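Local coordinates for protein tryptophan synthase alpha chain (Chlamydia trachomatis, PDB 6V82) that probably cleaves indoleglycerol phosphate to indole and glyceraldehyde 3-phosphate, as the alpha subunit of the enzyme that carries out the last step of tryptophan biosynthesis, at residues A31-I36 with R84-E89; E139-L142 with D147-L150. All blocks are in the same frame, centred on the assembly; numbering follows the deposited sequence.

Overall arrangement
Contacts 1 and 2 illustrate two ways in which the helical layer of a TIM-barrel fold meets the rest of the chain. From the N terminus, the chain runs through strand 13-19 into helix 25-37, passes strand 42-46 and helices 57-68 and 73-84, then returns to close contact 1 after 47 intervening residues. Near the surface, this contact ties helix 25-37 to the loop between helix 73-84 and strand 92-96. Contact 2 opens later and closes a loop of only four residues, tying helix 136-144 to the strand that follows it, 147-153. The two follow in series, neither nesting nor crossing, with centres about 23 Å apart.

Contact 1: A31-I36 with R84-E89; sequences AAKALI and RAFNQE
Lys33 lays its aliphatic stem over one face of the Phe86 ring, and this is the tight part of the contact. Its CG stands above the ring plane, offset toward the rim, and comes within 3.5 Å of Phe86 CG. The approach is only 18° off the ring normal, a CH-pi contact made by a methylene. Farther along the stem, Lys33 CD lies 3.7 Å from Phe86 CD1. With CG anti to the backbone N (chi1 176°), the ring is turned toward the helix, one face to the Lys33 methylenes and its edge to Ile36. There the Ile36 CG2 methyl sits near the ring plane, 4.0 Å from Phe86 CE2. That same methyl touches Asn87 ND2 at 3.7 Å. What joins the two segments is thus apolar and CH-pi contact. The outer side is looser: all four touching residues keep some exposure, and Lys33 NZ has a weak, long ion pair with Glu30. Asn87 is steadied from its own turn, where two backbone N-H groups grip OD1, that of Glu89 in an Asx turn and that of Val90. Inward from this surface contact, Ile36 also rests on Val90 and on Leu43 of strand 42-46.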
# COMPACT_ATOMS: atom_id res chain seq x y z
N ALA A 31 43.07 -2.76 34.03
CA ALA A 31 41.84 -2.72 34.83
C ALA A 31 41.76 -3.92 35.76
O ALA A 31 41.40 -3.79 36.94
CB ALA A 31 40.61 -2.63 33.92
N ALA A 32 42.13 -5.11 35.25
CA ALA A 32 42.13 -6.31 36.08
C ALA A 32 43.07 -6.16 37.27
O ALA A 32 42.70 -6.51 38.40
CB ALA A 32 42.50 -7.52 35.23
N LYS A 33 44.29 -5.64 37.05
CA LYS A 33 45.17 -5.36 38.18
C LYS A 33 44.50 -4.45 39.19
O LYS A 33 44.58 -4.68 40.40
CB LYS A 33 46.48 -4.72 37.70
CG LYS A 33 47.46 -5.64 37.00
CD LYS A 33 48.76 -4.89 36.70
CE LYS A 33 49.43 -5.41 35.42
NZ LYS A 33 50.74 -4.74 35.15
N ALA A 34 43.83 -3.40 38.70
CA ALA A 34 43.22 -2.42 39.59
C ALA A 34 42.13 -3.05 40.44
O ALA A 34 41.98 -2.70 41.63
CB ALA A 34 42.66 -1.25 38.76
N LEU A 35 41.37 -3.99 39.87
CA LEU A 35 40.30 -4.62 40.63
C LEU A 35 40.87 -5.57 41.68
O LEU A 35 40.35 -5.66 42.80
CB LEU A 35 39.34 -5.38 39.70
CG LEU A 35 38.47 -4.53 38.78
CD1 LEU A 35 37.43 -5.40 38.13
CD2 LEU A 35 37.84 -3.40 39.57
N ILE A 36 41.93 -6.29 41.33
CA ILE A 36 42.57 -7.19 42.27
C ILE A 36 43.14 -6.40 43.44
O ILE A 36 42.90 -6.73 44.61
CB ILE A 36 43.65 -8.02 41.56
CG1 ILE A 36 42.98 -8.99 40.59
CG2 ILE A 36 44.51 -8.75 42.57
CD1 ILE A 36 43.96 -9.69 39.69
N ARG A 84 47.83 -13.06 34.49
CA ARG A 84 48.57 -14.07 35.24
C ARG A 84 50.03 -13.68 35.46
O ARG A 84 50.65 -14.19 36.39
CB ARG A 84 48.50 -15.43 34.56
CG ARG A 84 47.21 -16.19 34.85
CD ARG A 84 47.24 -16.81 36.24
NE ARG A 84 45.96 -17.46 36.54
CZ ARG A 84 45.00 -16.94 37.31
NH1 ARG A 84 45.15 -15.76 37.89
NH2 ARG A 84 43.89 -17.63 37.50
N ALA A 85 50.58 -12.79 34.63
CA ALA A 85 51.90 -12.24 34.91
C ALA A 85 51.89 -11.27 36.08
O ALA A 85 52.95 -10.89 36.57
CB ALA A 85 52.44 -11.54 33.67
N PHE A 86 50.70 -10.87 36.54
CA PHE A 86 50.55 -10.04 37.72
C PHE A 86 50.18 -10.86 38.95
O PHE A 86 50.75 -10.68 40.03
CB PHE A 86 49.48 -8.96 37.47
CG PHE A 86 49.18 -8.13 38.67
CD1 PHE A 86 50.13 -7.25 39.17
CD2 PHE A 86 47.96 -8.22 39.31
CE1 PHE A 86 49.87 -6.47 40.29
CE2 PHE A 86 47.67 -7.44 40.43
CZ PHE A 86 48.63 -6.56 40.92
N ASN A 87 49.23 -11.79 38.81
CA ASN A 87 48.68 -12.51 39.95
C ASN A 87 48.26 -13.89 39.47
O ASN A 87 47.47 -14.02 38.53
CB ASN A 87 47.49 -11.74 40.55
CG ASN A 87 46.97 -12.35 41.85
OD1 ASN A 87 46.61 -13.53 41.89
ND2 ASN A 87 46.93 -11.55 42.91
N GLN A 88 48.78 -14.93 40.14
CA GLN A 88 48.49 -16.31 39.78
C GLN A 88 47.66 -17.04 40.84
O GLN A 88 47.60 -18.27 40.83
CB GLN A 88 49.81 -17.04 39.50
CG GLN A 88 50.42 -16.63 38.15
CD GLN A 88 51.90 -17.01 38.01
OE1 GLN A 88 52.29 -18.15 38.28
NE2 GLN A 88 52.72 -16.05 37.57
N GLU A 89 47.01 -16.30 41.73
CA GLU A 89 46.14 -16.85 42.77
C GLU A 89 44.66 -16.60 42.50
O GLU A 89 43.84 -17.50 42.68
CB GLU A 89 46.51 -16.24 44.13
CG GLU A 89 46.55 -17.19 45.31
CD GLU A 89 47.24 -16.56 46.54
OE1 GLU A 89 48.27 -17.10 47.02
OE2 GLU A 89 46.75 -15.50 47.01

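Contact 2: E139-L142 with D147-L150; sequences EDLL and DPIL
Leu141 and Leu142 both place CG anti to the carbonyl carbon (chi1 -75° and -71°) and keep their second torsions extended, which carries one methyl of each to the ring of Pro148. Leu141 touches with CD1, 3.7 Å from Pro148 CB and 3.8 Å from Pro148 CA, so this branch covers the CA-CB side of the ring. Its CB adds a lighter touch, 4.0 Å from Pro148 CG. Leu142 covers the CD side: its CD2 lies 3.8 Å from Pro148 CD, the two side chains crossing at about a right angle. Two consecutive helix residues therefore share one proline, taking CB and CD respectively and both reaching CG. Apolar carbons meet here with no polar group taking part. Leu141 and Pro148 are buried, whereas Leu142 stays partly accessible and also touches Arg169. This is the packing of a helix on the strand that follows it in a beta-alpha-beta crossover: strand 119-122, helix 136-144 and strand 147-153. Asp147 and Ile149 bond through their backbones to Val120 on strand 119-122, Pro148 to Arg169 just before strand 172-175, and Leu150 to Tyr173 on that strand, placing Pro148 between parallel neighbours in the barrel sheet.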
# COMPACT_ATOMS: atom_id res chain seq x y z
N GLU A 139 31.44 -31.62 28.54
CA GLU A 139 32.40 -32.71 28.58
C GLU A 139 33.79 -32.20 28.24
O GLU A 139 34.76 -32.49 28.95
CB GLU A 139 31.96 -33.81 27.62
CG GLU A 139 32.06 -35.21 28.20
CD GLU A 139 31.07 -35.46 29.32
OE1 GLU A 139 29.85 -35.31 29.09
OE2 GLU A 139 31.53 -35.82 30.43
N ASP A 140 33.89 -31.39 27.18
CA ASP A 140 35.18 -30.84 26.76
C ASP A 140 35.82 -30.01 27.86
O ASP A 140 37.04 -30.06 28.05
CB ASP A 140 35.00 -30.01 25.49
CG ASP A 140 34.85 -30.86 24.22
OD1 ASP A 140 34.72 -32.10 24.32
OD2 ASP A 140 34.85 -30.28 23.11
N LEU A 141 35.02 -29.23 28.60
CA LEU A 141 35.55 -28.45 29.72
C LEU A 141 36.13 -29.36 30.79
O LEU A 141 37.26 -29.14 31.26
CB LEU A 141 34.45 -27.58 30.34
CG LEU A 141 33.98 -26.33 29.60
CD1 LEU A 141 33.04 -25.53 30.50
CD2 LEU A 141 35.15 -25.47 29.18
N LEU A 142 35.37 -30.38 31.18
CA LEU A 142 35.85 -31.31 32.20
C LEU A 142 37.11 -32.02 31.75
O LEU A 142 38.02 -32.24 32.55
CB LEU A 142 34.76 -32.32 32.53
CG LEU A 142 33.58 -31.75 33.30
CD1 LEU A 142 32.64 -32.88 33.69
CD2 LEU A 142 34.09 -31.04 34.52
N ASP A 147 36.44 -25.57 35.06
CA ASP A 147 35.21 -25.72 35.82
C ASP A 147 34.04 -25.12 35.05
O ASP A 147 34.05 -23.90 34.80
CB ASP A 147 35.31 -25.05 37.18
CG ASP A 147 36.21 -25.80 38.13
OD1 ASP A 147 36.52 -26.98 37.84
OD2 ASP A 147 36.61 -25.21 39.16
N PRO A 148 33.04 -25.90 34.66
CA PRO A 148 31.83 -25.31 34.07
C PRO A 148 30.99 -24.63 35.15
O PRO A 148 30.58 -25.26 36.13
CB PRO A 148 31.10 -26.52 33.47
CG PRO A 148 32.06 -27.68 33.56
CD PRO A 148 32.98 -27.37 34.70
N ILE A 149 30.75 -23.34 34.97
CA ILE A 149 30.03 -22.52 35.93
C ILE A 149 28.60 -22.38 35.44
O ILE A 149 28.33 -21.67 34.47
CB ILE A 149 30.69 -21.14 36.11
CG1 ILE A 149 32.18 -21.29 36.34
CG2 ILE A 149 30.09 -20.43 37.30
CD1 ILE A 149 32.54 -22.04 37.60
N LEU A 150 27.67 -23.04 36.12
CA LEU A 150 26.29 -23.13 35.64
C LEU A 150 25.39 -22.22 36.46
O LEU A 150 25.77 -21.73 37.52
CB LEU A 150 25.81 -24.58 35.70
CG LEU A 150 26.08 -25.46 34.48
CD1 LEU A 150 27.51 -25.37 34.01
CD2 LEU A 150 25.72 -26.91 34.79